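Local coordinates for protein 5-formaminoimidazole-4-carboxamide-1-(beta)-D-ribofuranosyl 5'-monophosphate synthetase (Methanocaldococcus jannaschii, PDB 2R7K) that catalyses the ATP- and formate-dependent formylation of AICAR to FAICAR, a folate-independent step in the purine biosynthesis of this archaeon, at residues Asp150-Val155 with Glu199-Gly204; Asp17-Ala22 with Asn86-Pro91; Lys227-Asn232 with Gly257-Val262. One frame throughout, in Å; residues are numbered along the deposited sequence.

Interaction 1 (Asp150-Val155 with Glu199-Gly204); sequences DGTVIV and EEYVVG. With ACP (phosphomethylphosphonic acid adenylate ester), chain E.
The adenine pocket of this ATP-grasp enzyme is framed where Ile-154, on strand 153-156, meets Glu-199 and Tyr-201, at the end of strand 197-200 and in the turn that follows. The two strands run antiparallel: Ile-154 and Glu-199 form a hydrogen-bonded pair, with Ile-154 N to Glu-199 O at 2.9 Å and a return bond from Glu-199 N to Ile-154 O. Beyond it, Tyr-201 N donates to Thr-152 O at 3.1 Å as the chain leaves the ladder. Ile-154 and Glu-199 then lie side by side, CG2 of Ile-154 3.7 Å from CG of Glu-199. With its CG in the tight site between backbone N and carbonyl carbon (chi1 57°) and the rest extended, Glu-199 reaches the bound ATP analogue, where adenine N6 donates to OE2 at 2.8 Å; Lys-156 forms a salt bridge with the same oxygen. N6 also donates to Glu-200 O, and Val-202 N donates to adenine N1 at 2.8 Å, so backbone atoms read that edge of the base. Ile-154 lies over the purine, its CD1 3.7 Å from N9. The Tyr-201 ring, with CG anti to its backbone N (chi1 -173°), takes adenine C2 over the centre of one face. Tyr-201 CD1 also packs against Ile-154 CB at 3.7 Å. A serine in place of Tyr-201 would remove the ring and is likely to leave adenine C2 without the face it rests on and to open a gap beside Ile-154 CB. The polar contacts made here fall on N1 and N6, while apolar groups hold the base; two acceptors facing N6 and a donor facing N1 would probably favour adenine over a purine with an oxo group at position 6.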
loop_
_atom_site.group_PDB
_atom_site.type_symbol
_atom_site.label_atom_id
_atom_site.label_comp_id
_atom_site.label_asym_id
_atom_site.label_seq_id
_atom_site.Cartn_x
_atom_site.Cartn_y
_atom_site.Cartn_z
ATOM N N ASP A 150 -3.818 36.750 42.894
ATOM C CA ASP A 150 -4.993 37.588 42.689
ATOM C C ASP A 150 -5.988 36.908 41.758
ATOM O O ASP A 150 -6.909 37.539 41.246
ATOM C CB ASP A 150 -4.581 38.944 42.112
ATOM C CG ASP A 150 -4.004 38.832 40.711
ATOM O OD1 ASP A 150 -3.407 37.783 40.388
ATOM O OD2 ASP A 150 -4.146 39.797 39.928
ATOM N N GLY A 151 -5.791 35.617 41.533
ATOM C CA GLY A 151 -6.692 34.834 40.694
ATOM C C GLY A 151 -6.535 33.363 41.006
ATOM O O GLY A 151 -5.993 32.998 42.047
ATOM N N THR A 152 -7.010 32.507 40.110
ATOM C CA THR A 152 -6.766 31.088 40.265
ATOM C C THR A 152 -5.376 30.777 39.719
ATOM O O THR A 152 -4.985 31.255 38.649
ATOM C CB THR A 152 -7.862 30.222 39.602
ATOM O OG1 THR A 152 -9.132 30.543 40.183
ATOM C CG2 THR A 152 -7.592 28.745 39.831
ATOM N N VAL A 153 -4.612 30.016 40.490
ATOM C CA VAL A 153 -3.263 29.664 40.097
ATOM C C VAL A 153 -3.084 28.168 40.243
ATOM O O VAL A 153 -3.824 27.519 40.982
ATOM C CB VAL A 153 -2.190 30.381 40.965
ATOM C CG1 VAL A 153 -2.229 31.896 40.745
ATOM C CG2 VAL A 153 -2.357 30.031 42.436
ATOM N N ILE A 154 -2.113 27.620 39.520
ATOM C CA ILE A 154 -1.683 26.257 39.766
ATOM C C ILE A 154 -0.306 26.336 40.416
ATOM O O ILE A 154 0.497 27.213 40.080
ATOM C CB ILE A 154 -1.650 25.410 38.464
ATOM C CG1 ILE A 154 -1.233 23.970 38.769
ATOM C CG2 ILE A 154 -0.730 26.052 37.424
ATOM C CD1 ILE A 154 -1.426 23.009 37.609
ATOM N N VAL A 155 -0.035 25.445 41.362
ATOM C CA VAL A 155 1.247 25.493 42.060
ATOM C C VAL A 155 2.025 24.195 41.908
ATOM O O VAL A 155 1.533 23.117 42.239
ATOM C CB VAL A 155 1.099 25.846 43.570
ATOM C CG1 VAL A 155 2.472 26.108 44.175
ATOM C CG2 VAL A 155 0.214 27.070 43.746
ATOM N N GLU A 199 1.902 29.774 39.083
ATOM C CA GLU A 199 1.556 30.452 37.844
ATOM C C GLU A 199 0.060 30.504 37.590
ATOM O O GLU A 199 -0.711 29.701 38.113
ATOM C CB GLU A 199 2.280 29.825 36.637
ATOM C CG GLU A 199 2.023 28.334 36.427
ATOM C CD GLU A 199 2.637 27.811 35.131
ATOM O OE1 GLU A 199 3.715 28.306 34.732
ATOM O OE2 GLU A 199 2.039 26.906 34.508
ATOM N N GLU A 200 -0.336 31.465 36.772
ATOM C CA GLU A 200 -1.705 31.563 36.315
ATOM C C GLU A 200 -2.255 30.193 35.916
ATOM O O GLU A 200 -1.607 29.440 35.194
ATOM C CB GLU A 200 -1.752 32.515 35.128
ATOM C CG GLU A 200 -3.069 32.557 34.386
ATOM C CD GLU A 200 -3.012 33.491 33.204
ATOM O OE1 GLU A 200 -1.888 33.891 32.811
ATOM O OE2 GLU A 200 -4.089 33.834 32.671
ATOM N N TYR A 201 -3.442 29.860 36.402
ATOM C CA TYR A 201 -4.106 28.651 35.954
ATOM C C TYR A 201 -4.828 29.000 34.652
ATOM O O TYR A 201 -5.749 29.830 34.643
ATOM C CB TYR A 201 -5.077 28.123 37.012
ATOM C CG TYR A 201 -5.666 26.775 36.664
ATOM C CD1 TYR A 201 -5.190 25.613 37.256
ATOM C CD2 TYR A 201 -6.692 26.661 35.729
ATOM C CE1 TYR A 201 -5.719 24.372 36.932
ATOM C CE2 TYR A 201 -7.231 25.425 35.395
ATOM C CZ TYR A 201 -6.739 24.283 35.998
ATOM O OH TYR A 201 -7.270 23.051 35.679
ATOM N N VAL A 202 -4.380 28.405 33.546
ATOM C CA VAL A 202 -4.994 28.679 32.247
ATOM C C VAL A 202 -6.169 27.739 32.016
ATOM O O VAL A 202 -6.038 26.525 32.140
ATOM C CB VAL A 202 -3.968 28.601 31.084
ATOM C CG1 VAL A 202 -4.654 28.836 29.731
ATOM C CG2 VAL A 202 -2.858 29.625 31.294
ATOM N N VAL A 203 -7.331 28.310 31.717
ATOM C CA VAL A 203 -8.522 27.508 31.509
ATOM C C VAL A 203 -8.783 27.369 30.013
ATOM O O VAL A 203 -9.145 28.331 29.337
ATOM C CB VAL A 203 -9.745 28.097 32.237
ATOM C CG1 VAL A 203 -10.915 27.127 32.174
ATOM C CG2 VAL A 203 -9.386 28.415 33.688
ATOM N N GLY A 204 -8.574 26.165 29.498
ATOM C CA GLY A 204 -8.710 25.928 28.072
ATOM C C GLY A 204 -8.445 24.489 27.681
ATOM O O GLY A 204 -8.393 23.598 28.530
HETATM P PG ACP E . 5.592 15.637 33.600
HETATM O O1G ACP E . 5.662 14.814 34.866
HETATM O O2G ACP E . 6.947 15.946 33.004
HETATM O O3G ACP E . 4.581 15.121 32.599
HETATM P PB ACP E . 5.141 18.463 32.802
HETATM O O1B ACP E . 4.964 17.766 31.474
HETATM O O2B ACP E . 6.427 19.229 33.026
HETATM C C3B ACP E . 4.942 17.241 34.128
HETATM P PA ACP E . 3.550 20.352 34.228
HETATM O O1A ACP E . 3.900 21.793 33.964
HETATM O O2A ACP E . 4.030 19.643 35.469
HETATM O O3A ACP E . 3.928 19.519 32.898
HETATM O "O5'" ACP E . 1.955 20.237 34.217
HETATM C "C5'" ACP E . 1.326 19.048 34.669
HETATM C "C4'" ACP E . -0.116 19.164 34.227
HETATM O "O4'" ACP E . -0.756 20.223 34.947
HETATM C "C3'" ACP E . -0.221 19.556 32.761
HETATM O "O3'" ACP E . -0.211 18.421 31.883
HETATM C "C2'" ACP E . -1.533 20.308 32.714
HETATM O "O2'" ACP E . -2.599 19.375 32.544
HETATM C "C1'" ACP E . -1.635 20.955 34.094
HETATM N N9 ACP E . -1.130 22.341 34.016
HETATM C C8 ACP E . 0.173 22.683 34.006
HETATM N N7 ACP E . 0.324 24.025 33.916
HETATM C C5 ACP E . -0.910 24.563 33.873
HETATM C C6 ACP E . -1.467 25.930 33.795
HETATM N N6 ACP E . -0.655 27.011 33.728
HETATM N N1 ACP E . -2.810 26.059 33.774
HETATM C C2 ACP E . -3.631 24.990 33.838
HETATM N N3 ACP E . -3.193 23.719 33.916
HETATM C C4 ACP E . -1.865 23.448 33.930
#

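Interaction 2 (Asp17-Ala22 with Asn86-Pro91); sequences DEITIA and NSIVVP
Thr-20, Ile-21 and Ala-22 pair in parallel register with Ser-87, Ile-88 and Val-89, the two short strand axes approaching to 4.3 Å with 36° between their directions. The bonding zigzags as a parallel ladder requires: Ile-88 N donates to Thr-20 O at 2.9 Å, Ala-22 N to Ile-88 O at 2.9 Å, and Val-90 N to Ala-22 O at 2.7 Å. At the start, Thr-20 N donates to Asn-86 O at 3.2 Å. Asn-86 has positive phi (59°) because it closes the preceding helix in a Schellman motif, and it turns its CB against Glu-18 O.

On the face carrying Thr-20, Ala-22, Ser-87 and Val-89, Ser-87 OG donates to Thr-20 OG1 at 2.9 Å. The threonine oxygen sits between its backbone N and carbonyl carbon (chi1 60°) and is also hydrogen-bonded to Leu-85 O, which gives this buried hydroxyl two polar partners. The face of Ile-21 and Ile-88 is aliphatic and is extended by Ile-19 and Val-90 at its ends: the side chains of Ile-19 and Ile-88 cross at an angle, CG2 of Ile-19 4.0 Å from CD1 of Ile-88, and Ile-21 CG2 meets Val-90 CG2 at 3.7 Å.

Helix 339-353 packs on the isoleucine face, whereas Leu-82 of helix 76-84 covers Ala-22, Ser-87 and Val-89; strand 43-47 flanks strand 20-24 on its other edge, consistent with a Rossmann-like parallel sheet between helices.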
loop_
_atom_site.group_PDB
_atom_site.type_symbol
_atom_site.label_atom_id
_atom_site.label_comp_id
_atom_site.label_asym_id
_atom_site.label_seq_id
_atom_site.Cartn_x
_atom_site.Cartn_y
_atom_site.Cartn_z
ATOM N N ASP A 17 28.280 1.871 6.273
ATOM C CA ASP A 17 27.388 0.999 5.508
ATOM C C ASP A 17 26.491 0.231 6.468
ATOM O O ASP A 17 25.520 -0.397 6.044
ATOM C CB ASP A 17 28.180 -0.017 4.664
ATOM C CG ASP A 17 29.053 0.635 3.605
ATOM O OD1 ASP A 17 28.563 1.526 2.876
ATOM O OD2 ASP A 17 30.233 0.239 3.493
ATOM N N GLU A 18 26.837 0.272 7.755
ATOM C CA GLU A 18 26.155 -0.528 8.776
ATOM C C GLU A 18 25.626 0.303 9.954
ATOM O O GLU A 18 25.562 -0.171 11.093
ATOM C CB GLU A 18 27.084 -1.625 9.289
ATOM C CG GLU A 18 27.601 -2.538 8.194
ATOM C CD GLU A 18 28.457 -3.662 8.728
ATOM O OE1 GLU A 18 28.682 -3.711 9.957
ATOM O OE2 GLU A 18 28.906 -4.497 7.915
ATOM N N ILE A 19 25.233 1.536 9.667
ATOM C CA ILE A 19 24.771 2.446 10.705
ATOM C C ILE A 19 23.398 2.055 11.237
ATOM O O ILE A 19 22.447 1.883 10.476
ATOM C CB ILE A 19 24.792 3.895 10.207
ATOM C CG1 ILE A 19 26.223 4.424 10.300
ATOM C CG2 ILE A 19 23.843 4.775 11.015
ATOM C CD1 ILE A 19 26.469 5.628 9.464
ATOM N N THR A 20 23.326 1.868 12.552
ATOM C CA THR A 20 22.084 1.491 13.207
ATOM C C THR A 20 21.500 2.653 14.011
ATOM O O THR A 20 22.154 3.671 14.240
ATOM C CB THR A 20 22.272 0.286 14.148
ATOM O OG1 THR A 20 23.222 0.615 15.167
ATOM C CG2 THR A 20 22.742 -0.948 13.379
ATOM N N ILE A 21 20.255 2.491 14.430
ATOM C CA ILE A 21 19.619 3.467 15.293
ATOM C C ILE A 21 19.369 2.796 16.634
ATOM O O ILE A 21 18.835 1.690 16.693
ATOM C CB ILE A 21 18.320 4.010 14.663
ATOM C CG1 ILE A 21 18.672 4.902 13.467
ATOM C CG2 ILE A 21 17.488 4.777 15.694
ATOM C CD1 ILE A 21 17.479 5.422 12.693
ATOM N N ALA A 22 19.796 3.445 17.710
ATOM C CA ALA A 22 19.623 2.873 19.040
ATOM C C ALA A 22 18.886 3.815 19.989
ATOM O O ALA A 22 18.914 5.035 19.829
ATOM C CB ALA A 22 20.972 2.471 19.631
ATOM N N ASN A 86 27.854 0.696 15.532
ATOM C CA ASN A 86 27.693 1.876 14.677
ATOM C C ASN A 86 26.373 2.607 14.929
ATOM O O ASN A 86 25.793 3.215 14.021
ATOM C CB ASN A 86 27.844 1.496 13.202
ATOM C CG ASN A 86 29.167 0.807 12.918
ATOM O OD1 ASN A 86 30.201 1.460 12.788
ATOM N ND2 ASN A 86 29.141 -0.518 12.838
ATOM N N SER A 87 25.926 2.556 16.182
ATOM C CA SER A 87 24.643 3.125 16.594
ATOM C C SER A 87 24.647 4.634 16.704
ATOM O O SER A 87 25.548 5.223 17.311
ATOM C CB SER A 87 24.223 2.542 17.939
ATOM O OG SER A 87 24.056 1.141 17.867
ATOM N N ILE A 88 23.643 5.263 16.103
ATOM C CA ILE A 88 23.304 6.648 16.417
ATOM C C ILE A 88 22.170 6.583 17.440
ATOM O O ILE A 88 21.127 5.985 17.178
ATOM C CB ILE A 88 22.837 7.428 15.187
ATOM C CG1 ILE A 88 23.942 7.480 14.125
ATOM C CG2 ILE A 88 22.402 8.844 15.568
ATOM C CD1 ILE A 88 23.573 8.323 12.919
ATOM N N VAL A 89 22.385 7.175 18.613
ATOM C CA VAL A 89 21.392 7.130 19.687
ATOM C C VAL A 89 20.297 8.183 19.522
ATOM O O VAL A 89 20.583 9.358 19.288
ATOM C CB VAL A 89 22.045 7.270 21.077
ATOM C CG1 VAL A 89 20.992 7.564 22.145
ATOM C CG2 VAL A 89 22.812 6.005 21.423
ATOM N N VAL A 90 19.040 7.754 19.626
ATOM C CA VAL A 90 17.927 8.709 19.644
ATOM C C VAL A 90 17.489 8.937 21.091
ATOM O O VAL A 90 16.991 8.023 21.749
ATOM C CB VAL A 90 16.734 8.258 18.766
ATOM C CG1 VAL A 90 15.584 9.263 18.864
ATOM C CG2 VAL A 90 17.175 8.124 17.312
ATOM N N PRO A 91 17.692 10.164 21.592
ATOM C CA PRO A 91 17.435 10.448 22.996
ATOM C C PRO A 91 15.963 10.742 23.262
ATOM O O PRO A 91 15.248 11.251 22.387
ATOM C CB PRO A 91 18.268 11.703 23.243
ATOM C CG PRO A 91 18.226 12.426 21.934
ATOM C CD PRO A 91 18.156 11.358 20.862
#

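Interaction 3 (Lys227-Asn232 with Gly257-Val262); sequences KRYESN and GNIPVV. With AMZ (aminoimidazole 4-carboxamide ribonucleotide), chain F; ACP (phosphomethylphosphonic acid adenylate ester), chain E.
Lys-227 and Tyr-229 send their side chains to the same face of an antiparallel ladder as Ile-259, and the isoleucine methyl CD1 touches both. The lysine CG is squeezed between its backbone N and carbonyl carbon (chi1 77°), and the extended chain runs alongside Ile-259 until Lys-227 CE lies 3.6 Å from Ile-259 CD1. Tyr-229 swings its ring over the same methyl: Ile-259 CD1 stands 4.2 Å from the Tyr-229 ring centroid, 27° off the normal, a CH-pi contact on the face. The phenol OH continues outward to Asn-206 N of the fourth subunit. Beneath these groups Lys-227 N donates to Ile-259 O at 2.8 Å, answered by Ile-259 N to Lys-227 O at 3.0 Å. Tyr-229 N donates to Gly-257 O at 2.9 Å, and the return bond from Gly-257 N is weak.

The opposite face belongs to the ligands. Arg-228 bends at its second torsion (chi2 -68°), which brings one face of the guanidinium under the carboxamide oxygen O5 of the bound AICAR, while salt bridges to Asp-226 and Asp-316 fix the group's rotation. Asn-258, which binds the same substrate, lies alongside the arginine. Two residues beyond Arg-228, Glu-230 OE1 accepts a hydrogen bond from O2' of the ATP analogue at 3.0 Å and also forms a salt bridge with Arg-238 of the second subunit. One strand therefore turns side chains to both bound ligands, Glu-230 to the nucleotide ribose and Arg-228 to the AICAR carboxamide, an arrangement belonging to the active site of this ATP-grasp enzyme, between its nucleotide and AICAR sites.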
loop_
_atom_site.group_PDB
_atom_site.type_symbol
_atom_site.label_atom_id
_atom_site.label_comp_id
_atom_site.label_asym_id
_atom_site.label_seq_id
_atom_site.Cartn_x
_atom_site.Cartn_y
_atom_site.Cartn_z
ATOM N N LYS A 227 -3.707 15.299 23.532
ATOM C CA LYS A 227 -3.997 15.865 24.844
ATOM C C LYS A 227 -3.603 14.844 25.906
ATOM O O LYS A 227 -3.705 13.637 25.693
ATOM C CB LYS A 227 -5.468 16.272 24.973
ATOM C CG LYS A 227 -6.451 15.134 25.196
ATOM C CD LYS A 227 -7.877 15.670 25.384
ATOM C CE LYS A 227 -8.705 14.738 26.256
ATOM N NZ LYS A 227 -10.043 15.293 26.589
ATOM N N ARG A 228 -3.136 15.336 27.042
ATOM C CA ARG A 228 -2.645 14.473 28.102
ATOM C C ARG A 228 -3.814 13.807 28.793
ATOM O O ARG A 228 -4.921 14.357 28.834
ATOM C CB ARG A 228 -1.848 15.284 29.129
ATOM C CG ARG A 228 -0.634 15.981 28.560
ATOM C CD ARG A 228 0.410 14.967 28.138
ATOM N NE ARG A 228 1.742 15.559 28.077
ATOM C CZ ARG A 228 2.519 15.569 26.997
ATOM N NH1 ARG A 228 2.112 15.004 25.868
ATOM N NH2 ARG A 228 3.713 16.142 27.054
ATOM N N TYR A 229 -3.553 12.613 29.317
ATOM C CA TYR A 229 -4.526 11.838 30.063
ATOM C C TYR A 229 -3.835 11.563 31.383
ATOM O O TYR A 229 -2.936 10.721 31.458
ATOM C CB TYR A 229 -4.823 10.536 29.315
ATOM C CG TYR A 229 -6.096 9.847 29.691
ATOM C CD1 TYR A 229 -7.227 10.573 30.028
ATOM C CD2 TYR A 229 -6.188 8.461 29.669
ATOM C CE1 TYR A 229 -8.405 9.937 30.353
ATOM C CE2 TYR A 229 -7.367 7.819 29.984
ATOM C CZ TYR A 229 -8.468 8.566 30.330
ATOM O OH TYR A 229 -9.648 7.938 30.665
ATOM N N GLU A 230 -4.244 12.294 32.421
ATOM C CA GLU A 230 -3.507 12.341 33.688
ATOM C C GLU A 230 -4.325 11.808 34.871
ATOM O O GLU A 230 -5.530 11.989 34.927
ATOM C CB GLU A 230 -3.031 13.777 33.948
ATOM C CG GLU A 230 -1.908 14.216 33.020
ATOM C CD GLU A 230 -1.775 15.720 32.892
ATOM O OE1 GLU A 230 -2.759 16.443 33.148
ATOM O OE2 GLU A 230 -0.674 16.180 32.520
ATOM N N SER A 231 -3.656 11.136 35.804
ATOM C CA SER A 231 -4.306 10.579 36.991
ATOM C C SER A 231 -3.717 11.247 38.246
ATOM O O SER A 231 -2.504 11.411 38.340
ATOM C CB SER A 231 -4.087 9.066 37.029
ATOM O OG SER A 231 -4.845 8.438 38.050
ATOM N N ASN A 232 -4.550 11.599 39.229
ATOM C CA ASN A 232 -5.955 11.196 39.301
ATOM C C ASN A 232 -6.908 12.208 38.689
ATOM O O ASN A 232 -8.109 11.977 38.616
ATOM C CB ASN A 232 -6.347 10.939 40.765
ATOM C CG ASN A 232 -6.391 12.219 41.601
ATOM O OD1 ASN A 232 -6.381 13.332 41.072
ATOM N ND2 ASN A 232 -6.447 12.059 42.916
ATOM N N GLY A 257 -1.152 8.591 29.942
ATOM C CA GLY A 257 -1.470 8.271 28.558
ATOM C C GLY A 257 -1.800 9.501 27.747
ATOM O O GLY A 257 -1.666 10.623 28.232
ATOM N N ASN A 258 -2.218 9.284 26.501
ATOM C CA ASN A 258 -2.533 10.372 25.591
ATOM C C ASN A 258 -3.708 10.040 24.694
ATOM O O ASN A 258 -3.997 8.874 24.412
ATOM C CB ASN A 258 -1.310 10.748 24.730
ATOM C CG ASN A 258 -0.007 10.740 25.516
ATOM O OD1 ASN A 258 0.537 11.795 25.859
ATOM N ND2 ASN A 258 0.504 9.551 25.803
ATOM N N ILE A 259 -4.388 11.089 24.252
ATOM C CA ILE A 259 -5.577 10.972 23.434
ATOM C C ILE A 259 -5.303 11.849 22.222
ATOM O O ILE A 259 -4.771 12.945 22.372
ATOM C CB ILE A 259 -6.816 11.477 24.211
ATOM C CG1 ILE A 259 -7.045 10.607 25.455
ATOM C CG2 ILE A 259 -8.055 11.492 23.337
ATOM C CD1 ILE A 259 -8.039 11.187 26.442
ATOM N N PRO A 260 -5.600 11.344 21.012
ATOM C CA PRO A 260 -5.390 12.154 19.814
ATOM C C PRO A 260 -6.379 13.305 19.734
ATOM O O PRO A 260 -7.518 13.191 20.190
ATOM C CB PRO A 260 -5.619 11.164 18.666
ATOM C CG PRO A 260 -6.462 10.064 19.258
ATOM C CD PRO A 260 -6.102 9.990 20.708
ATOM N N VAL A 261 -5.935 14.410 19.152
ATOM C CA VAL A 261 -6.782 15.564 18.964
ATOM C C VAL A 261 -6.267 16.296 17.736
ATOM O O VAL A 261 -5.096 16.188 17.397
ATOM C CB VAL A 261 -6.716 16.507 20.205
ATOM C CG1 VAL A 261 -5.346 17.177 20.309
ATOM C CG2 VAL A 261 -7.814 17.551 20.145
ATOM N N VAL A 262 -7.152 17.020 17.062
ATOM C CA VAL A 262 -6.755 17.918 15.994
ATOM C C VAL A 262 -7.285 19.284 16.358
ATOM O O VAL A 262 -8.287 19.398 17.057
ATOM C CB VAL A 262 -7.306 17.498 14.591
ATOM C CG1 VAL A 262 -6.696 16.149 14.149
ATOM C CG2 VAL A 262 -8.828 17.449 14.588
HETATM O O5 AMZ F . 3.071 11.867 27.512
HETATM C C6 AMZ F . 3.543 10.777 27.838
HETATM N N2 AMZ F . 3.028 9.588 27.522
HETATM C C3A AMZ F . 4.809 10.714 28.670
HETATM C C7A AMZ F . 5.526 11.802 29.105
HETATM N N3 AMZ F . 5.232 13.079 28.871
HETATM N N1 AMZ F . 5.412 9.614 29.097
HETATM C C5 AMZ F . 6.491 10.004 29.789
HETATM N N AMZ F . 6.564 11.341 29.793
HETATM C C1 AMZ F . 7.607 12.153 30.436
HETATM C C2 AMZ F . 7.292 12.349 31.919
HETATM C C3 AMZ F . 8.191 11.342 32.612
HETATM O O2 AMZ F . 8.624 11.893 33.855
HETATM O O1 AMZ F . 7.690 13.673 32.288
HETATM O O AMZ F . 8.843 11.398 30.335
HETATM C C AMZ F . 9.388 11.243 31.659
HETATM C C4 AMZ F . 10.006 9.844 31.723
HETATM O O3 AMZ F . 9.026 8.869 31.382
HETATM P P AMZ F . 8.954 7.484 32.177
HETATM O OP1 AMZ F . 10.155 6.615 32.043
HETATM O O4 AMZ F . 8.687 7.863 33.731
HETATM O OP2 AMZ F . 7.616 6.738 31.660
HETATM P PG ACP E . 5.592 15.637 33.600
HETATM O O1G ACP E . 5.662 14.814 34.866
HETATM O O2G ACP E . 6.947 15.946 33.004
HETATM O O3G ACP E . 4.581 15.121 32.599
HETATM P PB ACP E . 5.141 18.463 32.802
HETATM O O1B ACP E . 4.964 17.766 31.474
HETATM O O2B ACP E . 6.427 19.229 33.026
HETATM C C3B ACP E . 4.942 17.241 34.128
HETATM P PA ACP E . 3.550 20.352 34.228
HETATM O O1A ACP E . 3.900 21.793 33.964
HETATM O O2A ACP E . 4.030 19.643 35.469
HETATM O O3A ACP E . 3.928 19.519 32.898
HETATM O "O5'" ACP E . 1.955 20.237 34.217
HETATM C "C5'" ACP E . 1.326 19.048 34.669
HETATM C "C4'" ACP E . -0.116 19.164 34.227
HETATM O "O4'" ACP E . -0.756 20.223 34.947
HETATM C "C3'" ACP E . -0.221 19.556 32.761
HETATM O "O3'" ACP E . -0.211 18.421 31.883
HETATM C "C2'" ACP E . -1.533 20.308 32.714
HETATM O "O2'" ACP E . -2.599 19.375 32.544
HETATM C "C1'" ACP E . -1.635 20.955 34.094
HETATM N N9 ACP E . -1.130 22.341 34.016
HETATM C C8 ACP E . 0.173 22.683 34.006
HETATM N N7 ACP E . 0.324 24.025 33.916
HETATM C C5 ACP E . -0.910 24.563 33.873
HETATM C C6 ACP E . -1.467 25.930 33.795
HETATM N N6 ACP E . -0.655 27.011 33.728
HETATM N N1 ACP E . -2.810 26.059 33.774
HETATM C C2 ACP E . -3.631 24.990 33.838
HETATM N N3 ACP E . -3.193 23.719 33.916
HETATM C C4 ACP E . -1.865 23.448 33.930
#

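Overall arrangement
All three contacts are buried strand pairings, but they serve different sheets. Interaction 2 belongs to the parallel four-stranded sheet, its centre about 43 Å from that of interaction 1 and about 31 Å from that of interaction 3; its side chains meet one another and the helices covering both faces. Interactions 1 and 3 are antiparallel, lie in two separate sheets of the ATP-grasp region, and share the ATP analogue, although their nearest atoms are about 8 Å apart. Interaction 1 holds the adenine with backbone atoms, the Glu-199 carboxylate and apolar side chains, whereas in 227-232 with 257-262 ribose and AICAR are met mainly by charged and polar side chains. Both reach the second subunit, interaction 3 the fourth as well; interaction 2 touches the third through Glu-18.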